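Local coordinates for endo-beta-1,2-glucanase (Talaromyces funiculosus, PDB 6IMV), which hydrolyses internal beta-1,2-glucosidic linkages of beta-1,2-glucans and binds sophorose, at residues A[203-208]-A[228-233]; A[168-173]-A[252-257]. One frame throughout, in Å; residues are numbered along the deposited sequence.

Contact 1. Residues A[203-208]-A[228-233]; sequences KTTAAH and LPVYHP
V230 and Y231, the two central residues of a type I beta turn from P229 to H232, dock against T204, T205 and H208 near the C-terminal end of helix 186-210. The turn belongs to the loop between strands 220-223 and 237-239. H232 N closes it onto P229 O.

H208 and Y231 carry most of the contact. CG of H208 is anti to the backbone N (chi1 -171°), which sends the imidazole out toward the turn. There CE1 of Y231 lies over the centre of the H208 ring, 3.5 Å above its plane. The two planes are inclined by 35°, so the rings overlap obliquely. They run past each other in opposite directions, and Y231 OH ends 3.6 Å from H208 CB. V230 lies on the buried side of the ring pair. Its CG1 packs 3.8 Å from H208 CD2 and also lies over the rim of one face of the Y231 ring. Its CG2 meets T205 CG2 at 4.0 Å, the two side chains crossing at about a right angle. Y201, further back on the same helix, also touches V230.

The polar links are slight. Y231 OH gives a weak hydrogen bond to T204 O, at 3.4 Å. The helix is kinked here, and the backbone N atoms of A207 and H208 make no bond to the turn before. A water in the plane of the imidazole hydrogen-bonds H208 NE2 at 2.8 Å. It also lies close to V230 O, but that approach is too short to be relied on. The hydroxyls of T204 and T205 are turned to Y201 O and G138 O instead. The turn is therefore held chiefly by aromatic and methyl packing, with V230 and T205 buried beneath the more exposed H208 and Y231.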
ATOM      1  N   LYS A 203       3.408 -17.991  11.444  1.00 14.82           N
ATOM      2  CA  LYS A 203       4.009 -17.690  12.753  1.00 15.47           C
ATOM      3  C   LYS A 203       5.077 -18.743  13.087  1.00 15.57           C
ATOM      4  O   LYS A 203       6.141 -18.405  13.650  1.00 16.58           O
ATOM      5  CB  LYS A 203       2.941 -17.638  13.854  1.00 15.57           C
ATOM      6  CG  LYS A 203       1.806 -16.645  13.633  1.00 15.39           C
ATOM      7  CD  LYS A 203       0.798 -16.649  14.770  1.00 15.83           C
ATOM      8  CE  LYS A 203      -0.257 -15.573  14.636  1.00 15.92           C
ATOM      9  NZ  LYS A 203      -1.448 -15.898  15.448  1.00 16.11           N
ATOM     10  N   THR A 204       4.810 -19.999  12.698  1.00 15.05           N
ATOM     11  CA  THR A 204       5.683 -21.138  12.993  1.00 15.05           C
ATOM     12  C   THR A 204       6.941 -21.148  12.102  1.00 14.96           C
ATOM     13  O   THR A 204       7.943 -21.733  12.490  1.00 15.52           O
ATOM     14  CB  THR A 204       4.931 -22.472  12.881  1.00 14.41           C
ATOM     15  OG1 THR A 204       4.700 -22.785  11.507  1.00 13.68           O
ATOM     16  CG2 THR A 204       3.616 -22.468  13.633  1.00 14.62           C
ATOM     17  N   THR A 205       6.907 -20.500  10.932  1.00 14.63           N
ATOM     18  CA  THR A 205       8.025 -20.543   9.984  1.00 14.58           C
ATOM     19  C   THR A 205       8.792 -19.205   9.917  1.00 14.95           C
ATOM     20  O   THR A 205       9.900 -19.182   9.378  1.00 15.41           O
ATOM     21  CB  THR A 205       7.535 -20.955   8.586  1.00 14.49           C
ATOM     22  OG1 THR A 205       6.589 -19.979   8.145  1.00 14.03           O
ATOM     23  CG2 THR A 205       6.914 -22.335   8.571  1.00 14.42           C
ATOM     24  N   ALA A 206       8.227 -18.111  10.454  1.00 14.74           N
ATOM     25  CA  ALA A 206       8.726 -16.737  10.204  1.00 14.48           C
ATOM     26  C   ALA A 206      10.191 -16.566  10.635  1.00 14.73           C
ATOM     27  O   ALA A 206      11.007 -16.089   9.859  1.00 14.67           O
ATOM     28  CB  ALA A 206       7.850 -15.727  10.897  1.00 14.38           C
ATOM     29  N   ALA A 207      10.511 -16.922  11.887  1.00 14.89           N
ATOM     30  CA  ALA A 207      11.859 -16.747  12.424  1.00 15.14           C
ATOM     31  C   ALA A 207      12.864 -17.619  11.642  1.00 15.36           C
ATOM     32  O   ALA A 207      13.950 -17.159  11.264  1.00 14.96           O
ATOM     33  CB  ALA A 207      11.862 -17.058  13.906  1.00 14.62           C
ATOM     34  N   HIS A 208      12.505 -18.886  11.399  1.00 15.99           N
ATOM     35  CA  HIS A 208      13.397 -19.837  10.711  1.00 15.54           C
ATOM     36  C   HIS A 208      13.738 -19.317   9.308  1.00 14.95           C
ATOM     37  O   HIS A 208      14.865 -19.451   8.857  1.00 14.34           O
ATOM     38  CB  HIS A 208      12.777 -21.245  10.674  1.00 16.00           C
ATOM     39  CG  HIS A 208      13.717 -22.296  10.180  1.00 16.25           C
ATOM     40  ND1 HIS A 208      14.859 -22.654  10.876  1.00 16.54           N
ATOM     41  CD2 HIS A 208      13.707 -23.046   9.057  1.00 16.24           C
ATOM     42  CE1 HIS A 208      15.512 -23.581  10.197  1.00 17.15           C
ATOM     43  NE2 HIS A 208      14.818 -23.845   9.084  1.00 16.59           N
ATOM     44  N   LEU A 228      11.213 -28.319  -1.423  1.00 16.85           N
ATOM     45  CA  LEU A 228      11.458 -29.051  -0.166  1.00 17.65           C
ATOM     46  C   LEU A 228      10.679 -28.404   0.974  1.00 18.57           C
ATOM     47  O   LEU A 228      10.680 -27.179   1.092  1.00 18.35           O
ATOM     48  CB  LEU A 228      12.953 -29.048   0.164  1.00 18.03           C
ATOM     49  CG  LEU A 228      13.882 -29.675  -0.874  1.00 18.22           C
ATOM     50  CD1 LEU A 228      15.328 -29.592  -0.406  1.00 17.92           C
ATOM     51  CD2 LEU A 228      13.497 -31.122  -1.154  1.00 18.45           C
ATOM     52  N   PRO A 229      10.006 -29.200   1.843  1.00 19.30           N
ATOM     53  CA  PRO A 229       9.434 -28.690   3.090  1.00 18.42           C
ATOM     54  C   PRO A 229      10.416 -27.821   3.886  1.00 18.73           C
ATOM     55  O   PRO A 229      11.644 -27.950   3.714  1.00 17.70           O
ATOM     56  CB  PRO A 229       9.085 -29.968   3.871  1.00 18.76           C
ATOM     57  CG  PRO A 229       8.782 -30.992   2.798  1.00 19.48           C
ATOM     58  CD  PRO A 229       9.704 -30.632   1.645  1.00 19.41           C
ATOM     59  N   VAL A 230       9.864 -26.969   4.765  1.00 17.93           N
ATOM     60  CA  VAL A 230      10.629 -25.978   5.495  1.00 18.17           C
ATOM     61  C   VAL A 230      11.721 -26.684   6.306  1.00 18.25           C
ATOM     62  O   VAL A 230      12.847 -26.187   6.400  1.00 16.76           O
ATOM     63  CB  VAL A 230       9.743 -25.106   6.413  1.00 18.27           C
ATOM     64  CG1 VAL A 230      10.585 -24.185   7.283  1.00 18.88           C
ATOM     65  CG2 VAL A 230       8.722 -24.293   5.632  1.00 17.90           C
ATOM     66  N   TYR A 231      11.384 -27.845   6.885  1.00 19.45           N
ATOM     67  CA  TYR A 231      12.308 -28.564   7.779  1.00 20.60           C
ATOM     68  C   TYR A 231      12.806 -29.863   7.129  1.00 20.01           C
ATOM     69  O   TYR A 231      13.250 -30.777   7.822  1.00 20.59           O
ATOM     70  CB  TYR A 231      11.649 -28.775   9.147  1.00 21.71           C
ATOM     71  CG  TYR A 231      11.313 -27.480   9.844  1.00 22.54           C
ATOM     72  CD1 TYR A 231      12.310 -26.701  10.407  1.00 23.38           C
ATOM     73  CD2 TYR A 231      10.008 -27.001   9.902  1.00 23.60           C
ATOM     74  CE1 TYR A 231      12.026 -25.491  11.019  1.00 23.64           C
ATOM     75  CE2 TYR A 231       9.707 -25.794  10.519  1.00 23.30           C
ATOM     76  CZ  TYR A 231      10.721 -25.039  11.079  1.00 24.34           C
ATOM     77  OH  TYR A 231      10.448 -23.843  11.688  1.00 28.37           O
ATOM     78  N   HIS A 232      12.783 -29.943   5.794  1.00 18.91           N
ATOM     79  CA  HIS A 232      13.478 -31.030   5.114  1.00 19.29           C
ATOM     80  C   HIS A 232      14.953 -30.960   5.502  1.00 19.12           C
ATOM     81  O   HIS A 232      15.505 -29.863   5.637  1.00 17.62           O
ATOM     82  CB  HIS A 232      13.266 -30.961   3.604  1.00 19.35           C
ATOM     83  CG  HIS A 232      13.769 -32.157   2.869  1.00 19.37           C
ATOM     84  ND1 HIS A 232      15.105 -32.320   2.541  1.00 20.07           N
ATOM     85  CD2 HIS A 232      13.121 -33.228   2.361  1.00 19.72           C
ATOM     86  CE1 HIS A 232      15.260 -33.445   1.867  1.00 19.80           C
ATOM     87  NE2 HIS A 232      14.057 -34.024   1.743  1.00 19.96           N
ATOM     88  N   PRO A 233      15.628 -32.110   5.743  1.00 19.63           N
ATOM     89  CA  PRO A 233      17.015 -32.100   6.218  1.00 18.97           C
ATOM     90  C   PRO A 233      18.006 -31.323   5.339  1.00 18.04           C
ATOM     91  O   PRO A 233      19.038 -30.901   5.838  1.00 17.92           O
ATOM     92  CB  PRO A 233      17.407 -33.591   6.252  1.00 19.48           C
ATOM     93  CG  PRO A 233      16.081 -34.321   6.428  1.00 19.89           C
ATOM     94  CD  PRO A 233      15.076 -33.477   5.664  1.00 19.68           C
TER
HETATM   95  O   HOH W   1      15.219 -25.867   7.135  1.00 20.72           O

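Contact 2. Residues A[168-173]-A[252-257]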
ATOM      1  N   GLU A 168       3.020  -6.853   5.031  1.00 11.19           N
ATOM      2  CA  GLU A 168       1.819  -6.110   4.630  1.00 10.77           C
ATOM      3  C   GLU A 168       0.611  -7.052   4.556  1.00 10.68           C
ATOM      4  O   GLU A 168      -0.447  -6.729   5.093  1.00 10.30           O
ATOM      5  CB  GLU A 168       2.048  -5.380   3.306  1.00 10.58           C
ATOM      6  CG  GLU A 168       3.099  -4.287   3.409  1.00 10.54           C
ATOM      7  CD  GLU A 168       3.536  -3.656   2.098  1.00 10.52           C
ATOM      8  OE1 GLU A 168       3.357  -4.290   1.049  1.00 10.95           O
ATOM      9  OE2 GLU A 168       4.051  -2.533   2.134  1.00 10.50           O
ATOM     10  N   LEU A 169       0.773  -8.206   3.906  1.00 10.57           N
ATOM     11  CA  LEU A 169      -0.322  -9.151   3.726  1.00 11.06           C
ATOM     12  C   LEU A 169      -0.816  -9.683   5.078  1.00 11.50           C
ATOM     13  O   LEU A 169      -2.025  -9.820   5.294  1.00 12.24           O
ATOM     14  CB  LEU A 169       0.143 -10.296   2.824  1.00 11.07           C
ATOM     15  CG  LEU A 169      -0.856 -11.437   2.613  1.00 11.04           C
ATOM     16  CD1 LEU A 169      -2.205 -10.931   2.128  1.00 11.19           C
ATOM     17  CD2 LEU A 169      -0.291 -12.453   1.639  1.00 10.80           C
ATOM     18  N   LEU A 170       0.112 -10.005   5.981  1.00 12.06           N
ATOM     19  CA  LEU A 170      -0.239 -10.712   7.207  1.00 12.29           C
ATOM     20  C   LEU A 170      -1.151  -9.858   8.097  1.00 12.18           C
ATOM     21  O   LEU A 170      -2.158 -10.366   8.615  1.00 12.11           O
ATOM     22  CB  LEU A 170       1.039 -11.144   7.926  1.00 12.72           C
ATOM     23  CG  LEU A 170       1.736 -12.333   7.275  1.00 13.24           C
ATOM     24  CD1 LEU A 170       3.164 -12.472   7.778  1.00 13.85           C
ATOM     25  CD2 LEU A 170       0.940 -13.608   7.516  1.00 13.45           C
ATOM     26  N   TRP A 171      -0.839  -8.568   8.248  1.00 12.16           N
ATOM     27  CA  TRP A 171      -1.679  -7.684   9.078  1.00 12.17           C
ATOM     28  C   TRP A 171      -3.001  -7.387   8.355  1.00 11.93           C
ATOM     29  O   TRP A 171      -4.012  -7.141   9.007  1.00 11.92           O
ATOM     30  CB  TRP A 171      -0.923  -6.416   9.500  1.00 12.04           C
ATOM     31  CG  TRP A 171       0.158  -6.705  10.496  1.00 12.54           C
ATOM     32  CD1 TRP A 171       1.502  -6.724  10.259  1.00 12.36           C
ATOM     33  CD2 TRP A 171      -0.008  -7.062  11.884  1.00 12.50           C
ATOM     34  NE1 TRP A 171       2.177  -7.057  11.400  1.00 12.84           N
ATOM     35  CE2 TRP A 171       1.280  -7.267  12.413  1.00 12.47           C
ATOM     36  CE3 TRP A 171      -1.113  -7.225  12.726  1.00 12.93           C
ATOM     37  CZ2 TRP A 171       1.496  -7.621  13.742  1.00 12.90           C
ATOM     38  CZ3 TRP A 171      -0.908  -7.588  14.040  1.00 13.07           C
ATOM     39  CH2 TRP A 171       0.382  -7.769  14.542  1.00 13.27           C
ATOM     40  N   ALA A 172      -3.008  -7.435   7.017  1.00 11.89           N
ATOM     41  CA  ALA A 172      -4.258  -7.256   6.270  1.00 12.15           C
ATOM     42  C   ALA A 172      -5.198  -8.441   6.548  1.00 12.11           C
ATOM     43  O   ALA A 172      -6.391  -8.260   6.788  1.00 11.96           O
ATOM     44  CB  ALA A 172      -3.985  -7.082   4.797  1.00 12.19           C
ATOM     45  N   VAL A 173      -4.639  -9.653   6.535  1.00 12.29           N
ATOM     46  CA  VAL A 173      -5.393 -10.881   6.812  1.00 12.36           C
ATOM     47  C   VAL A 173      -5.883 -10.868   8.266  1.00 12.48           C
ATOM     48  O   VAL A 173      -7.003 -11.276   8.544  1.00 12.70           O
ATOM     49  CB  VAL A 173      -4.572 -12.141   6.474  1.00 12.30           C
ATOM     50  CG1 VAL A 173      -5.199 -13.408   7.048  1.00 12.52           C
ATOM     51  CG2 VAL A 173      -4.378 -12.284   4.971  1.00 12.13           C
ATOM     52  N   GLU A 252       8.639  -2.563   8.592  1.00 11.59           N
ATOM     53  CA  GLU A 252       8.433  -2.586  10.039  1.00 12.03           C
ATOM     54  C   GLU A 252       7.255  -3.496  10.414  1.00 11.76           C
ATOM     55  O   GLU A 252       7.228  -4.058  11.520  1.00 11.91           O
ATOM     56  CB  GLU A 252       8.241  -1.176  10.587  1.00 12.16           C
ATOM     57  CG  GLU A 252       8.348  -1.115  12.098  1.00 12.41           C
ATOM     58  CD  GLU A 252       8.486   0.305  12.603  1.00 12.90           C
ATOM     59  OE1 GLU A 252       7.439   0.932  12.878  1.00 12.77           O
ATOM     60  OE2 GLU A 252       9.633   0.795  12.666  1.00 12.74           O
ATOM     61  N   LEU A 253       6.293  -3.651   9.505  1.00 11.65           N
ATOM     62  CA  LEU A 253       5.151  -4.549   9.740  1.00 11.71           C
ATOM     63  C   LEU A 253       5.656  -5.972  10.002  1.00 12.14           C
ATOM     64  O   LEU A 253       5.152  -6.659  10.900  1.00 11.80           O
ATOM     65  CB  LEU A 253       4.197  -4.502   8.542  1.00 11.68           C
ATOM     66  CG  LEU A 253       3.405  -3.205   8.378  1.00 11.83           C
ATOM     67  CD1 LEU A 253       2.439  -3.320   7.210  1.00 11.85           C
ATOM     68  CD2 LEU A 253       2.661  -2.848   9.658  1.00 12.03           C
ATOM     69  N   PHE A 254       6.674  -6.395   9.245  1.00 12.50           N
ATOM     70  CA  PHE A 254       7.199  -7.734   9.396  1.00 13.17           C
ATOM     71  C   PHE A 254       7.944  -7.875  10.727  1.00 13.09           C
ATOM     72  O   PHE A 254       7.853  -8.929  11.366  1.00 13.62           O
ATOM     73  CB  PHE A 254       8.107  -8.143   8.234  1.00 13.39           C
ATOM     74  CG  PHE A 254       8.340  -9.627   8.249  1.00 13.58           C
ATOM     75  CD1 PHE A 254       7.354 -10.491   7.817  1.00 13.60           C
ATOM     76  CD2 PHE A 254       9.485 -10.162   8.816  1.00 13.92           C
ATOM     77  CE1 PHE A 254       7.532 -11.865   7.884  1.00 14.03           C
ATOM     78  CE2 PHE A 254       9.662 -11.536   8.874  1.00 13.84           C
ATOM     79  CZ  PHE A 254       8.688 -12.378   8.411  1.00 13.73           C
ATOM     80  N   THR A 255       8.670  -6.830  11.138  1.00 12.89           N
ATOM     81  CA  THR A 255       9.320  -6.806  12.448  1.00 13.16           C
ATOM     82  C   THR A 255       8.318  -7.191  13.545  1.00 13.24           C
ATOM     83  O   THR A 255       8.619  -8.040  14.385  1.00 12.93           O
ATOM     84  CB  THR A 255       9.932  -5.440  12.773  1.00 13.10           C
ATOM     85  OG1 THR A 255      10.817  -5.078  11.715  1.00 13.82           O
ATOM     86  CG2 THR A 255      10.694  -5.434  14.078  1.00 13.03           C
ATOM     87  N   TRP A 256       7.139  -6.558  13.529  1.00 13.08           N
ATOM     88  CA  TRP A 256       6.096  -6.807  14.524  1.00 13.49           C
ATOM     89  C   TRP A 256       5.628  -8.264  14.473  1.00 13.87           C
ATOM     90  O   TRP A 256       5.293  -8.844  15.524  1.00 13.35           O
ATOM     91  CB  TRP A 256       4.907  -5.865  14.339  1.00 13.41           C
ATOM     92  CG  TRP A 256       5.172  -4.443  14.732  1.00 13.88           C
ATOM     93  CD1 TRP A 256       5.129  -3.353  13.914  1.00 13.65           C
ATOM     94  CD2 TRP A 256       5.474  -3.950  16.052  1.00 13.94           C
ATOM     95  NE1 TRP A 256       5.388  -2.217  14.633  1.00 14.26           N
ATOM     96  CE2 TRP A 256       5.596  -2.548  15.946  1.00 13.92           C
ATOM     97  CE3 TRP A 256       5.636  -4.547  17.309  1.00 14.11           C
ATOM     98  CZ2 TRP A 256       5.891  -1.742  17.042  1.00 14.05           C
ATOM     99  CZ3 TRP A 256       5.928  -3.750  18.398  1.00 14.25           C
ATOM    100  CH2 TRP A 256       6.049  -2.367  18.261  1.00 14.60           C
ATOM    101  N   TRP A 257       5.546  -8.822  13.260  1.00 13.95           N
ATOM    102  CA  TRP A 257       5.134 -10.201  13.084  1.00 14.10           C
ATOM    103  C   TRP A 257       6.086 -11.137  13.841  1.00 14.85           C
ATOM    104  O   TRP A 257       5.628 -12.013  14.598  1.00 14.62           O
ATOM    105  CB  TRP A 257       5.027 -10.576  11.603  1.00 14.02           C
ATOM    106  CG  TRP A 257       4.158 -11.776  11.404  1.00 13.84           C
ATOM    107  CD1 TRP A 257       4.547 -13.051  11.120  1.00 14.03           C
ATOM    108  CD2 TRP A 257       2.729 -11.816  11.559  1.00 13.98           C
ATOM    109  NE1 TRP A 257       3.454 -13.875  11.049  1.00 13.60           N
ATOM    110  CE2 TRP A 257       2.325 -13.143  11.312  1.00 13.72           C
ATOM    111  CE3 TRP A 257       1.758 -10.852  11.854  1.00 14.10           C
ATOM    112  CZ2 TRP A 257       0.982 -13.527  11.355  1.00 14.22           C
ATOM    113  CZ3 TRP A 257       0.434 -11.230  11.901  1.00 14.25           C
ATOM    114  CH2 TRP A 257       0.056 -12.553  11.656  1.00 14.36           C
TER
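The axes of segments 168-173 and 252-257 approach to 9.1 Å and cross at 64°; the closest CA pairs are E168 with L253 and L170 with W257.

W171 reaches across edge first. Its NE1 donates to L253 O at 3.0 Å, with an N-H...O angle of 153°. The oxygen lies nearly in the indole plane, whereas the donor stands above the carbonyl plane. L253 O also accepts the helical bond from W257 N, which arrives from the opposite face, so two donors grip it.

W257 meets both L170 and W171. CG of W257 is anti to the backbone N, and this brings the indole back toward the other helix. L170 CD1 sits almost squarely over its five-membered ring, 3.5 Å from the centroid, in a CH-pi contact. The edge of W257 points at the face of W171, with CE3 3.7 Å from W171 CE2 and the rings at 87°. Replacing W257 by an alanine would probably open a gap between the helices, with no ring under L170 CD1 and no edge against the face of W171.

W256 CB supports W171 CZ2 at 3.9 Å, while the W256 indole leads off to Y314. At the other end L253 CD1 packs 3.9 Å from E168 CA and also meets E168 CG. CB of E168 points away from helix 252-261. The side chain touches E250 and E311 and lies about 6 Å from bound glucose. Such buried, tryptophan-rich helix packing beside the sugar site fits the (alpha/alpha)6-barrel fold of this glycoside hydrolase family.

Overall arrangement
Contact 2 lies in the core, its centre about 12 Å from the centre of the chain, and all its touching residues are buried. Contact 1 is peripheral, its centre about 27 Å from the centre of the chain, and three of its five touching residues are exposed. Contact 2 joins two helices; contact 1 ties a loop to a helix. Helix 186-210 links them: it follows helix 163-182 in the chain and also packs on helix 252-261. K203 CG lies 3.9 Å from W257 CZ2, and A206 touches F254 and W257. The chemistry follows the setting. The core uses an edge-to-face indole pair and one firm hydrogen bond, while the surface relies on an oblique ring pair, methyl packing and a weak bond.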